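Local coordinates for kinesin-like protein KAR3 (Saccharomyces cerevisiae, PDB 1F9V) that binds ADP and magnesium as a kinesin-family motor domain that probably couples ATP hydrolysis to movement along microtubules, at residues A[132-138]-A[220-226]; A[6-12]-A[56-62]; A[273-277]-A[293-299]; A[41-45]-A[325-329]. The protein carries 2 engineered substitutions. All blocks are in the same frame, centred on the assembly; numbering follows the deposited sequence.

Contact 1 of 4, residues A[132-138]-A[220-226]; sequences KVNCEFI and IFIIHLS
H224 and E136 meet across two antiparallel strands in a histidine–carboxylate hydrogen bond, NE2 of H224 donating to OE1 of E136 over 2.6 Å. The acceptor uses its syn lone pair and lies only 14° out of the imidazole plane, which places the carboxylate at the ring edge. E136 achieves this by bending at chi2 (90°), so that its chain folds toward the neighbouring strand. The same OE1 rests 3.5 Å from CG2 of I222. A leucine in place of H224 would probably leave E136 OE1 and, behind it, T239 OG1 without their imidazole partner.

The face carrying V133, C135 and F137 is apolar. There F221 directs its edge at the face of F137, with CD2 of F221 3.7 Å from CG of F137 and the ring planes 58° apart. SG of C135 approaches CZ of F221 obliquely at 4.1 Å, a sulfur–aromatic contact. Farther along, V133 and L225 lie side by side.

Eight backbone hydrogen bonds fix the register beneath these side chains. At one end S226 O accepts twice, from K132 N at 2.7 Å and from K132 NZ at 3.1 Å, the donors arriving from opposite faces of the carbonyl plane.

In the second shell, S183 OG binds E136 OE2 and T239 OG1 binds H224 ND1, holding both partners of the pair. Helices 109-124 and 192-199 cover the apolar face. This is the antiparallel part of the central mixed sheet, flanked by helices, in the P-loop-NTPase-type fold of a kinesin motor domain.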
# COMPACT_ATOMS: atom_id res chain seq x y z
N LYS A 132 -18.61 -14.63 1.36
CA LYS A 132 -19.09 -13.63 2.29
C LYS A 132 -17.94 -12.65 2.48
O LYS A 132 -16.79 -13.06 2.55
CB LYS A 132 -19.47 -14.25 3.64
CG LYS A 132 -20.85 -14.89 3.63
CD LYS A 132 -20.79 -16.28 3.03
CE LYS A 132 -19.69 -17.13 3.67
NZ LYS A 132 -19.33 -18.30 2.83
N VAL A 133 -18.26 -11.37 2.56
CA VAL A 133 -17.26 -10.33 2.71
C VAL A 133 -17.48 -9.46 3.93
O VAL A 133 -18.58 -8.94 4.14
CB VAL A 133 -17.24 -9.42 1.46
CG1 VAL A 133 -16.10 -8.41 1.56
CG2 VAL A 133 -17.10 -10.27 0.20
N ASN A 134 -16.45 -9.29 4.74
CA ASN A 134 -16.56 -8.43 5.90
C ASN A 134 -15.27 -7.60 5.98
O ASN A 134 -14.22 -8.03 5.50
CB ASN A 134 -16.82 -9.24 7.18
CG ASN A 134 -15.62 -10.02 7.66
OD1 ASN A 134 -15.04 -9.71 8.70
ND2 ASN A 134 -15.25 -11.05 6.91
N CYS A 135 -15.36 -6.41 6.55
CA CYS A 135 -14.20 -5.54 6.61
C CYS A 135 -14.05 -4.74 7.89
O CYS A 135 -14.98 -4.63 8.69
CB CYS A 135 -14.25 -4.55 5.43
SG CYS A 135 -15.61 -3.34 5.53
N GLU A 136 -12.86 -4.18 8.06
CA GLU A 136 -12.53 -3.33 9.19
C GLU A 136 -11.74 -2.18 8.59
O GLU A 136 -11.10 -2.34 7.54
CB GLU A 136 -11.65 -4.06 10.21
CG GLU A 136 -12.31 -5.26 10.88
CD GLU A 136 -12.06 -6.54 10.12
OE1 GLU A 136 -10.90 -6.78 9.73
OE2 GLU A 136 -13.02 -7.31 9.91
N PHE A 137 -11.80 -1.02 9.23
CA PHE A 137 -11.07 0.16 8.78
C PHE A 137 -10.47 0.77 10.03
O PHE A 137 -11.18 1.34 10.88
CB PHE A 137 -12.00 1.16 8.08
CG PHE A 137 -11.29 2.18 7.24
CD1 PHE A 137 -9.94 2.05 6.93
CD2 PHE A 137 -11.98 3.28 6.75
CE1 PHE A 137 -9.28 3.01 6.15
CE2 PHE A 137 -11.34 4.24 5.97
CZ PHE A 137 -9.98 4.10 5.67
N ILE A 138 -9.15 0.63 10.16
CA ILE A 138 -8.45 1.14 11.33
C ILE A 138 -7.31 2.05 10.92
O ILE A 138 -6.99 2.18 9.74
CB ILE A 138 -7.84 -0.02 12.17
CG1 ILE A 138 -6.77 -0.75 11.36
CG2 ILE A 138 -8.94 -1.01 12.59
CD1 ILE A 138 -5.90 -1.70 12.17
N ILE A 220 -5.52 1.60 7.49
CA ILE A 220 -5.59 0.25 6.94
C ILE A 220 -7.00 -0.27 6.72
O ILE A 220 -7.78 -0.38 7.67
CB ILE A 220 -4.83 -0.74 7.88
CG1 ILE A 220 -3.43 -0.19 8.18
CG2 ILE A 220 -4.73 -2.11 7.25
CD1 ILE A 220 -3.07 -0.17 9.64
N PHE A 221 -7.33 -0.56 5.47
CA PHE A 221 -8.65 -1.10 5.12
C PHE A 221 -8.46 -2.61 4.96
O PHE A 221 -7.78 -3.08 4.06
CB PHE A 221 -9.14 -0.46 3.81
CG PHE A 221 -10.62 -0.59 3.59
CD1 PHE A 221 -11.16 -1.74 3.03
CD2 PHE A 221 -11.49 0.44 3.95
CE1 PHE A 221 -12.53 -1.87 2.82
CE2 PHE A 221 -12.87 0.33 3.74
CZ PHE A 221 -13.39 -0.83 3.18
N ILE A 222 -9.07 -3.37 5.87
CA ILE A 222 -8.95 -4.82 5.85
C ILE A 222 -10.21 -5.48 5.33
O ILE A 222 -11.31 -5.19 5.80
CB ILE A 222 -8.63 -5.35 7.28
CG1 ILE A 222 -7.39 -4.64 7.83
CG2 ILE A 222 -8.41 -6.86 7.23
CD1 ILE A 222 -7.10 -4.93 9.30
N ILE A 223 -10.03 -6.37 4.36
CA ILE A 223 -11.14 -7.08 3.74
C ILE A 223 -10.92 -8.59 3.87
O ILE A 223 -9.84 -9.09 3.55
CB ILE A 223 -11.24 -6.75 2.24
CG1 ILE A 223 -11.57 -5.27 2.05
CG2 ILE A 223 -12.28 -7.65 1.57
CD1 ILE A 223 -11.13 -4.71 0.70
N HIS A 224 -11.94 -9.30 4.32
CA HIS A 224 -11.85 -10.76 4.45
C HIS A 224 -12.81 -11.40 3.46
O HIS A 224 -13.99 -11.02 3.39
CB HIS A 224 -12.19 -11.18 5.88
CG HIS A 224 -11.46 -10.41 6.93
ND1 HIS A 224 -10.13 -10.63 7.23
CD2 HIS A 224 -11.86 -9.40 7.74
CE1 HIS A 224 -9.75 -9.80 8.18
NE2 HIS A 224 -10.78 -9.04 8.51
N LEU A 225 -12.31 -12.33 2.67
CA LEU A 225 -13.14 -13.03 1.68
C LEU A 225 -13.28 -14.47 2.11
O LEU A 225 -12.32 -15.24 2.03
CB LEU A 225 -12.49 -13.01 0.30
CG LEU A 225 -12.16 -11.67 -0.37
CD1 LEU A 225 -11.74 -11.94 -1.80
CD2 LEU A 225 -13.36 -10.74 -0.32
N SER A 226 -14.47 -14.84 2.57
CA SER A 226 -14.73 -16.20 3.01
C SER A 226 -15.64 -16.93 2.03
O SER A 226 -16.83 -16.62 1.91
CB SER A 226 -15.36 -16.20 4.40
OG SER A 226 -15.43 -17.52 4.89

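Contact 2 of 4, residues A[6-12]-A[56-62]; sequences RVYCRIR and FDKIFDQ. With ADP (adenosine-5'-diphosphate), chain D; ADP (adenosine-5'-diphosphate), chain C.
C9 and F60 belong to neighbouring parallel strands, 6-11 and 58-60, of the central sheet of the kinesin motor domain; the short segments run 17° apart. Backbone bonds set the register: C9 N donates to K58 O, F60 N to C9 O at 2.7 Å, and I11 N to F60 O. Just ahead of this pairing, D57 grips V7 twice. Its N donates to V7 O, and its OD2 accepts from V7 N at 2.8 Å on the anti side, while OD1 forms a salt bridge with R342.

Aromatic contacts centre on Y8. F60 turns its edge toward the Y8 face in an offset edge-to-face pair, with CE2 of F60 3.6 Å from CD2 of Y8 and planes 77° apart. CB of K58 also lies over a face of the Y8 ring, a CH-pi contact. Elsewhere F56 packs on V7 and C9, with helix 325-338 beside them.

Two ADP molecules are met. At the P-loop site R10 lays a guanidinium face against N6 of the chain C adenine while its NH1 bonds N66, and R12 lines the same pocket. R6 and Y8 line a second, separate site holding the chain D ADP, where CG of R6 lies 3.3 Å from adenine C6. With an alanine at R6, this diphosphate would probably lose its guanidinium partner and the base the aliphatic chain packed on it. NH2 of R6 donates to O2B of that ADP over 3.0 Å, at an N-H...O angle of 149°.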
# COMPACT_ATOMS: atom_id res chain seq x y z
N ARG A 6 6.18 -7.06 -5.21
CA ARG A 6 6.34 -6.26 -6.42
C ARG A 6 6.27 -4.80 -6.02
O ARG A 6 5.65 -4.45 -5.02
CB ARG A 6 5.26 -6.58 -7.43
CG ARG A 6 5.30 -8.02 -7.85
CD ARG A 6 5.34 -8.17 -9.34
NE ARG A 6 4.77 -9.44 -9.78
CZ ARG A 6 5.07 -10.63 -9.27
NH1 ARG A 6 5.94 -10.75 -8.27
NH2 ARG A 6 4.48 -11.72 -9.76
N VAL A 7 6.92 -3.96 -6.81
CA VAL A 7 6.96 -2.54 -6.54
C VAL A 7 6.55 -1.72 -7.76
O VAL A 7 7.07 -1.93 -8.86
CB VAL A 7 8.39 -2.11 -6.13
CG1 VAL A 7 8.43 -0.62 -5.82
CG2 VAL A 7 8.84 -2.94 -4.92
N TYR A 8 5.59 -0.81 -7.57
CA TYR A 8 5.13 0.08 -8.63
C TYR A 8 5.41 1.51 -8.18
O TYR A 8 5.31 1.83 -6.99
CB TYR A 8 3.61 -0.02 -8.85
CG TYR A 8 3.09 -1.31 -9.42
CD1 TYR A 8 3.94 -2.30 -9.92
CD2 TYR A 8 1.72 -1.55 -9.47
CE1 TYR A 8 3.43 -3.49 -10.45
CE2 TYR A 8 1.20 -2.72 -10.00
CZ TYR A 8 2.06 -3.68 -10.48
OH TYR A 8 1.53 -4.85 -10.99
N CYS A 9 5.76 2.37 -9.13
CA CYS A 9 5.98 3.77 -8.82
C CYS A 9 4.91 4.54 -9.59
O CYS A 9 4.56 4.15 -10.71
CB CYS A 9 7.37 4.22 -9.27
SG CYS A 9 7.65 6.01 -9.16
N ARG A 10 4.37 5.59 -8.99
CA ARG A 10 3.38 6.40 -9.69
C ARG A 10 3.66 7.88 -9.55
O ARG A 10 3.74 8.40 -8.44
CB ARG A 10 1.96 6.13 -9.19
CG ARG A 10 0.93 7.00 -9.91
CD ARG A 10 -0.45 6.94 -9.28
NE ARG A 10 -1.47 7.40 -10.22
CZ ARG A 10 -2.77 7.26 -10.04
NH1 ARG A 10 -3.24 6.68 -8.94
NH2 ARG A 10 -3.62 7.69 -10.97
N ILE A 11 3.82 8.55 -10.68
CA ILE A 11 4.06 9.98 -10.69
C ILE A 11 2.70 10.64 -10.90
O ILE A 11 2.04 10.38 -11.91
CB ILE A 11 5.00 10.40 -11.86
CG1 ILE A 11 6.32 9.64 -11.77
CG2 ILE A 11 5.24 11.91 -11.82
CD1 ILE A 11 7.09 9.58 -13.07
N ARG A 12 2.27 11.46 -9.95
CA ARG A 12 0.99 12.12 -10.10
C ARG A 12 1.14 13.34 -11.00
O ARG A 12 2.26 13.81 -11.23
CB ARG A 12 0.47 12.59 -8.74
CG ARG A 12 1.31 13.69 -8.09
CD ARG A 12 0.48 14.53 -7.12
NE ARG A 12 1.29 15.39 -6.25
CZ ARG A 12 1.85 16.54 -6.64
NH1 ARG A 12 1.69 16.97 -7.89
NH2 ARG A 12 2.56 17.25 -5.78
N PHE A 56 11.56 -0.70 -11.69
CA PHE A 56 10.47 -1.26 -10.90
C PHE A 56 9.63 -2.17 -11.78
O PHE A 56 9.87 -2.27 -12.98
CB PHE A 56 9.60 -0.12 -10.34
CG PHE A 56 10.36 0.83 -9.46
CD1 PHE A 56 10.91 0.40 -8.26
CD2 PHE A 56 10.56 2.16 -9.85
CE1 PHE A 56 11.67 1.26 -7.46
CE2 PHE A 56 11.31 3.03 -9.06
CZ PHE A 56 11.87 2.58 -7.86
N ASP A 57 8.67 -2.86 -11.19
CA ASP A 57 7.83 -3.76 -11.95
C ASP A 57 6.95 -2.97 -12.91
O ASP A 57 6.57 -3.46 -13.98
CB ASP A 57 6.99 -4.62 -11.00
CG ASP A 57 7.84 -5.57 -10.18
OD1 ASP A 57 8.31 -6.58 -10.74
OD2 ASP A 57 8.07 -5.30 -8.99
N LYS A 58 6.63 -1.74 -12.53
CA LYS A 58 5.80 -0.88 -13.36
C LYS A 58 5.92 0.55 -12.89
O LYS A 58 6.04 0.82 -11.69
CB LYS A 58 4.34 -1.32 -13.30
CG LYS A 58 3.39 -0.48 -14.16
CD LYS A 58 2.93 -1.18 -15.44
CE LYS A 58 3.69 -2.47 -15.74
NZ LYS A 58 2.87 -3.43 -16.54
N ILE A 59 5.91 1.48 -13.83
CA ILE A 59 5.97 2.89 -13.48
C ILE A 59 4.82 3.58 -14.17
O ILE A 59 4.70 3.54 -15.39
CB ILE A 59 7.30 3.54 -13.91
CG1 ILE A 59 8.48 2.82 -13.24
CG2 ILE A 59 7.32 5.01 -13.50
CD1 ILE A 59 9.85 3.32 -13.67
N PHE A 60 3.94 4.18 -13.38
CA PHE A 60 2.79 4.90 -13.90
C PHE A 60 3.17 6.37 -13.98
O PHE A 60 3.73 6.92 -13.03
CB PHE A 60 1.59 4.74 -12.96
CG PHE A 60 1.11 3.32 -12.83
CD1 PHE A 60 0.36 2.72 -13.84
CD2 PHE A 60 1.41 2.57 -11.69
CE1 PHE A 60 -0.08 1.41 -13.73
CE2 PHE A 60 0.98 1.25 -11.56
CZ PHE A 60 0.23 0.67 -12.58
N ASP A 61 2.89 7.00 -15.11
CA ASP A 61 3.22 8.41 -15.26
C ASP A 61 2.00 9.30 -15.10
O ASP A 61 0.91 8.82 -14.76
CB ASP A 61 3.94 8.68 -16.59
CG ASP A 61 3.06 8.42 -17.80
OD1 ASP A 61 1.82 8.49 -17.69
OD2 ASP A 61 3.63 8.15 -18.88
N GLN A 62 2.17 10.60 -15.35
CA GLN A 62 1.08 11.55 -15.20
C GLN A 62 -0.15 11.28 -16.05
O GLN A 62 -1.24 11.76 -15.74
CB GLN A 62 1.59 12.97 -15.46
CG GLN A 62 2.62 13.44 -14.44
CD GLN A 62 4.03 13.36 -14.97
OE1 GLN A 62 4.51 12.29 -15.39
NE2 GLN A 62 4.72 14.50 -14.97
PB ADP D . 3.23 -13.05 -13.66
O1B ADP D . 4.48 -13.88 -13.76
O2B ADP D . 3.41 -11.84 -12.59
O3B ADP D . 2.82 -12.53 -14.99
PA ADP D . 1.50 -14.10 -11.58
O1A ADP D . 0.97 -15.47 -11.44
O2A ADP D . 2.59 -13.83 -10.62
O3A ADP D . 2.08 -13.92 -13.04
O5' ADP D . 0.33 -12.99 -11.51
C5' ADP D . -0.01 -12.26 -12.69
C4' ADP D . -0.52 -10.85 -12.38
O4' ADP D . -1.08 -10.70 -11.05
C3' ADP D . 0.55 -9.79 -12.54
O3' ADP D . 0.68 -9.30 -13.88
C2' ADP D . 0.17 -8.72 -11.55
O2' ADP D . -0.68 -7.71 -12.14
C1' ADP D . -0.50 -9.51 -10.43
N9 ADP D . 0.46 -9.80 -9.28
C8 ADP D . 0.96 -11.00 -8.92
N7 ADP D . 1.76 -10.84 -7.84
C5 ADP D . 1.77 -9.57 -7.52
C6 ADP D . 2.38 -8.78 -6.52
N6 ADP D . 3.18 -9.34 -5.59
N1 ADP D . 2.17 -7.42 -6.49
C2 ADP D . 1.37 -6.80 -7.39
N3 ADP D . 0.78 -7.55 -8.34
C4 ADP D . 0.94 -8.90 -8.44
PB ADP C . -1.13 12.25 -0.07
O1B ADP C . 0.06 11.48 -0.53
O2B ADP C . -2.29 11.25 0.42
O3B ADP C . -0.77 13.23 0.98
PA ADP C . -3.26 13.16 -1.79
O1A ADP C . -3.70 11.93 -2.44
O2A ADP C . -4.15 13.46 -0.67
O3A ADP C . -1.77 13.00 -1.29
O5' ADP C . -3.33 14.38 -2.79
C5' ADP C . -2.28 15.27 -3.19
C4' ADP C . -2.97 16.24 -4.19
O4' ADP C . -2.68 15.74 -5.50
C3' ADP C . -4.51 16.24 -4.10
O3' ADP C . -5.08 17.54 -4.34
C2' ADP C . -4.97 15.23 -5.14
O2' ADP C . -6.32 15.44 -5.58
C1' ADP C . -3.89 15.36 -6.21
N9 ADP C . -3.60 14.07 -6.90
C8 ADP C . -2.83 13.09 -6.38
N7 ADP C . -2.74 12.10 -7.25
C5 ADP C . -3.43 12.42 -8.32
C6 ADP C . -3.69 11.80 -9.53
N6 ADP C . -3.18 10.60 -9.79
N1 ADP C . -4.48 12.43 -10.46
C2 ADP C . -5.02 13.65 -10.23
N3 ADP C . -4.76 14.26 -9.06
C4 ADP C . -3.99 13.69 -8.09

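Contact 3 of 4, residues A[273-277]-A[293-299]; sequences CLGDV and FRNSKLT
C273, V277 and T299 carry the packing of helix 258-281 against the beginning of helix 297-306, two helices that in the kinesin fold follow the sheet strand 235-244. Their position in the chain is consistent with the helical pair that forms much of the microtubule-binding side in kinesins. Between the segments the contact is made by van der Waals packing.

C273 has the most surface covered. Its SG stands anti to the backbone N (chi1 177°), which carries the sulfur out to the turn preceding helix 297-306. There it sits 3.6 Å from OG of S296 and 3.6 Å from OG1 of T299, and 3.7 Å from CB of N295. S296 occupies the N-cap position of the second helix, so the sulfur packs against the residue just before that helix.

V277, one helical turn later, divides its two methyls. CG1 meets the F293 ring obliquely, 3.6 Å from CE1, the two side chains crossing at about a right angle. CG2 instead lies 3.9 Å from CG2 of T299. The F293 ring also touches Q303 and L306 of helix 297-306.

T299 uses its methyl and its hydroxyl for different partners. Its methyl CG2 fits between V277 and L274, 4.0 Å from CD1 of the leucine. L274 and L298 also come together at their CD2 methyls, and both rest on F89 of strand 86-91 beneath. With chi1 at 54° the hydroxyl of T299 swings back over its own segment: OG1 donates to F293 O over 2.6 Å, tying the short 3-10 segment to the first turn of the helix.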
# COMPACT_ATOMS: atom_id res chain seq x y z
N CYS A 273 11.06 0.22 9.77
CA CYS A 273 10.81 -1.18 10.06
C CYS A 273 10.10 -1.86 8.88
O CYS A 273 10.45 -2.97 8.49
CB CYS A 273 9.97 -1.33 11.33
SG CYS A 273 9.54 -3.04 11.72
N LEU A 274 9.10 -1.19 8.32
CA LEU A 274 8.37 -1.75 7.19
C LEU A 274 9.34 -2.05 6.05
O LEU A 274 9.31 -3.12 5.46
CB LEU A 274 7.28 -0.79 6.72
CG LEU A 274 6.49 -1.22 5.49
CD1 LEU A 274 5.72 -2.51 5.78
CD2 LEU A 274 5.54 -0.12 5.08
N GLY A 275 10.21 -1.08 5.74
CA GLY A 275 11.17 -1.28 4.67
C GLY A 275 12.09 -2.45 4.96
O GLY A 275 12.38 -3.26 4.07
N ASP A 276 12.55 -2.55 6.21
CA ASP A 276 13.44 -3.63 6.59
C ASP A 276 12.75 -4.98 6.46
O ASP A 276 13.35 -5.95 5.97
CB ASP A 276 13.91 -3.44 8.04
CG ASP A 276 14.93 -2.33 8.18
OD1 ASP A 276 15.61 -2.00 7.19
OD2 ASP A 276 15.04 -1.77 9.29
N VAL A 277 11.50 -5.06 6.88
CA VAL A 277 10.74 -6.30 6.81
C VAL A 277 10.51 -6.74 5.36
O VAL A 277 10.78 -7.88 5.00
CB VAL A 277 9.38 -6.16 7.56
CG1 VAL A 277 8.45 -7.32 7.21
CG2 VAL A 277 9.62 -6.13 9.06
N PHE A 293 9.31 -8.37 12.46
CA PHE A 293 7.87 -8.10 12.45
C PHE A 293 7.41 -7.42 13.73
O PHE A 293 6.59 -6.51 13.70
CB PHE A 293 7.06 -9.40 12.31
CG PHE A 293 7.16 -10.05 10.96
CD1 PHE A 293 6.58 -9.46 9.84
CD2 PHE A 293 7.82 -11.26 10.82
CE1 PHE A 293 6.66 -10.07 8.59
CE2 PHE A 293 7.91 -11.89 9.58
CZ PHE A 293 7.33 -11.29 8.46
N ARG A 294 7.94 -7.87 14.86
CA ARG A 294 7.53 -7.34 16.17
C ARG A 294 8.03 -5.94 16.50
O ARG A 294 7.63 -5.36 17.52
CB ARG A 294 7.96 -8.31 17.27
CG ARG A 294 7.58 -9.76 17.01
CD ARG A 294 8.03 -10.68 18.15
NE ARG A 294 7.26 -10.43 19.36
CZ ARG A 294 6.14 -11.07 19.68
NH1 ARG A 294 5.64 -12.00 18.88
NH2 ARG A 294 5.50 -10.74 20.79
N ASN A 295 8.88 -5.38 15.65
CA ASN A 295 9.43 -4.05 15.90
C ASN A 295 8.50 -2.89 15.60
O ASN A 295 8.83 -1.74 15.88
CB ASN A 295 10.75 -3.88 15.13
CG ASN A 295 11.91 -4.56 15.82
OD1 ASN A 295 13.07 -4.34 15.46
ND2 ASN A 295 11.61 -5.40 16.81
N SER A 296 7.33 -3.16 15.02
CA SER A 296 6.38 -2.10 14.75
C SER A 296 4.96 -2.67 14.78
O SER A 296 4.75 -3.86 14.52
CB SER A 296 6.66 -1.41 13.40
OG SER A 296 6.09 -2.12 12.32
N LYS A 297 4.00 -1.82 15.11
CA LYS A 297 2.62 -2.25 15.20
C LYS A 297 2.09 -2.72 13.85
O LYS A 297 1.44 -3.76 13.76
CB LYS A 297 1.75 -1.11 15.73
CG LYS A 297 0.33 -1.50 16.06
CD LYS A 297 0.29 -2.53 17.18
CE LYS A 297 -0.04 -1.87 18.50
NZ LYS A 297 -0.38 -2.87 19.55
N LEU A 298 2.39 -1.98 12.79
CA LEU A 298 1.91 -2.34 11.46
C LEU A 298 2.42 -3.68 10.95
O LEU A 298 1.64 -4.48 10.46
CB LEU A 298 2.30 -1.25 10.44
CG LEU A 298 1.83 -1.51 9.00
CD1 LEU A 298 0.32 -1.37 8.90
CD2 LEU A 298 2.52 -0.52 8.07
N THR A 299 3.72 -3.92 11.06
CA THR A 299 4.28 -5.18 10.58
C THR A 299 3.85 -6.35 11.46
O THR A 299 3.65 -7.46 10.97
CB THR A 299 5.84 -5.14 10.49
OG1 THR A 299 6.40 -4.74 11.75
CG2 THR A 299 6.28 -4.16 9.40

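Contact 4 of 4, residues A[41-45]-A[325-329]; sequences EVTKI and INETL
V42 and K44, on the middle strand of the small three-stranded antiparallel sheet, pack on the first turn of helix 325-338, the last helix of this motor domain. The strand and helix segments run 144° apart, and their axes approach no closer than 10.0 Å, a separation bridged by side chains. T43, between the two, faces the other way, so alternate residues of the strand address the helix.

V42 supplies the apolar half through CG1. This methyl meets CD1 of I325 tip to tip at 3.6 Å. It also lies 3.6 Å from CD2 of L329, which slides past the valine in the opposite direction. I325 and L329 are one helical turn apart, joined by the L329 N to I325 O bond, and so offer a pair of neighbouring side chains to one valine. L329 additionally touches H52 of strand 51-56, which extends the packing to the next strand of the small sheet.

K44 supplies the polar half, but its aliphatic chain first passes slantwise over the same two residues. Its CG is 3.9 Å from CG1 of I325, and its CD is 4.0 Å from CD1 of L329. The chain then bends at chi3 (54°) and again at chi4, bringing the ammonium round to N326 at about a right angle to that side chain. NZ donates to OD1 of N326 over 2.8 Å, with the donor tilted 22° from the amide carbonyl plane. One water completes the bridge, accepting from K44 NZ at 2.7 Å and from N326 ND2 at 3.2 Å.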
# COMPACT_ATOMS: atom_id res chain seq x y z
N GLU A 41 14.76 7.71 -14.88
CA GLU A 41 15.97 8.45 -14.53
C GLU A 41 15.58 9.78 -13.91
O GLU A 41 14.69 10.46 -14.41
CB GLU A 41 16.83 8.69 -15.77
CG GLU A 41 17.52 7.45 -16.29
CD GLU A 41 18.12 7.66 -17.66
OE1 GLU A 41 18.21 8.82 -18.10
OE2 GLU A 41 18.50 6.66 -18.31
N VAL A 42 16.26 10.14 -12.83
CA VAL A 42 15.99 11.38 -12.14
C VAL A 42 17.28 12.18 -12.08
O VAL A 42 18.32 11.67 -11.67
CB VAL A 42 15.48 11.13 -10.69
CG1 VAL A 42 15.28 12.45 -9.96
CG2 VAL A 42 14.19 10.33 -10.72
N THR A 43 17.20 13.44 -12.49
CA THR A 43 18.37 14.31 -12.49
C THR A 43 18.05 15.67 -11.88
O THR A 43 17.00 16.25 -12.15
CB THR A 43 18.89 14.54 -13.91
OG1 THR A 43 19.02 13.29 -14.59
CG2 THR A 43 20.24 15.23 -13.88
N LYS A 44 18.96 16.18 -11.06
CA LYS A 44 18.79 17.50 -10.45
C LYS A 44 19.64 18.46 -11.28
O LYS A 44 20.79 18.15 -11.61
CB LYS A 44 19.28 17.48 -8.99
CG LYS A 44 18.29 16.81 -8.04
CD LYS A 44 18.83 16.75 -6.61
CE LYS A 44 19.26 18.13 -6.12
NZ LYS A 44 18.37 18.67 -5.05
N ILE A 45 19.07 19.61 -11.61
CA ILE A 45 19.75 20.61 -12.44
C ILE A 45 21.09 21.09 -11.89
O ILE A 45 21.99 21.43 -12.66
CB ILE A 45 18.83 21.83 -12.70
CG1 ILE A 45 19.30 22.58 -13.94
CG2 ILE A 45 18.81 22.76 -11.50
CD1 ILE A 45 18.41 23.75 -14.33
N ILE A 325 11.79 17.32 -5.40
CA ILE A 325 12.80 16.39 -5.89
C ILE A 325 13.63 15.64 -4.85
O ILE A 325 13.98 14.47 -5.05
CB ILE A 325 13.75 17.10 -6.89
CG1 ILE A 325 14.45 16.05 -7.76
CG2 ILE A 325 14.73 17.98 -6.15
CD1 ILE A 325 13.50 15.26 -8.63
N ASN A 326 13.94 16.28 -3.74
CA ASN A 326 14.74 15.60 -2.73
C ASN A 326 13.95 14.49 -2.05
O ASN A 326 14.47 13.41 -1.81
CB ASN A 326 15.26 16.61 -1.71
CG ASN A 326 16.35 17.49 -2.29
OD1 ASN A 326 17.11 17.07 -3.15
ND2 ASN A 326 16.42 18.73 -1.81
N GLU A 327 12.68 14.76 -1.75
CA GLU A 327 11.85 13.75 -1.11
C GLU A 327 11.52 12.66 -2.11
O GLU A 327 11.37 11.50 -1.75
CB GLU A 327 10.56 14.37 -0.58
CG GLU A 327 10.69 15.02 0.79
CD GLU A 327 11.24 14.08 1.86
OE1 GLU A 327 11.27 12.84 1.66
OE2 GLU A 327 11.64 14.59 2.92
N THR A 328 11.41 13.05 -3.39
CA THR A 328 11.13 12.08 -4.44
C THR A 328 12.29 11.09 -4.51
O THR A 328 12.08 9.88 -4.62
CB THR A 328 10.96 12.77 -5.80
OG1 THR A 328 9.69 13.43 -5.84
CG2 THR A 328 11.02 11.75 -6.93
N LEU A 329 13.51 11.60 -4.44
CA LEU A 329 14.67 10.72 -4.48
C LEU A 329 14.69 9.82 -3.24
O LEU A 329 15.09 8.66 -3.31
CB LEU A 329 15.96 11.56 -4.58
CG LEU A 329 16.23 12.05 -6.02
CD1 LEU A 329 17.38 13.04 -6.02
CD2 LEU A 329 16.53 10.87 -6.94
O HOH W 1 17.96 20.90 -3.54

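How the contacts relate
Contacts 1 and 2 belong to the same central sheet but lie on opposite sides of the chain's centre, their own centres 26 Å apart. Contact 3 packs against contact 1 directly: CD1 of I220 meets CD1 of L298 at 3.7 Å. Contact 4 belongs to the small separate sheet; helix 325-338 connects it with contact 2, whose nearest atoms are about 7 Å away. Contact 2 alone touches nucleotide, at the P-loop site and at the separate second ADP site. In contact 1 the side chain of F137 remains about 10 Å from the magnesium ion, and in contact 3 that of L274 is about 14 Å from a bound ADP.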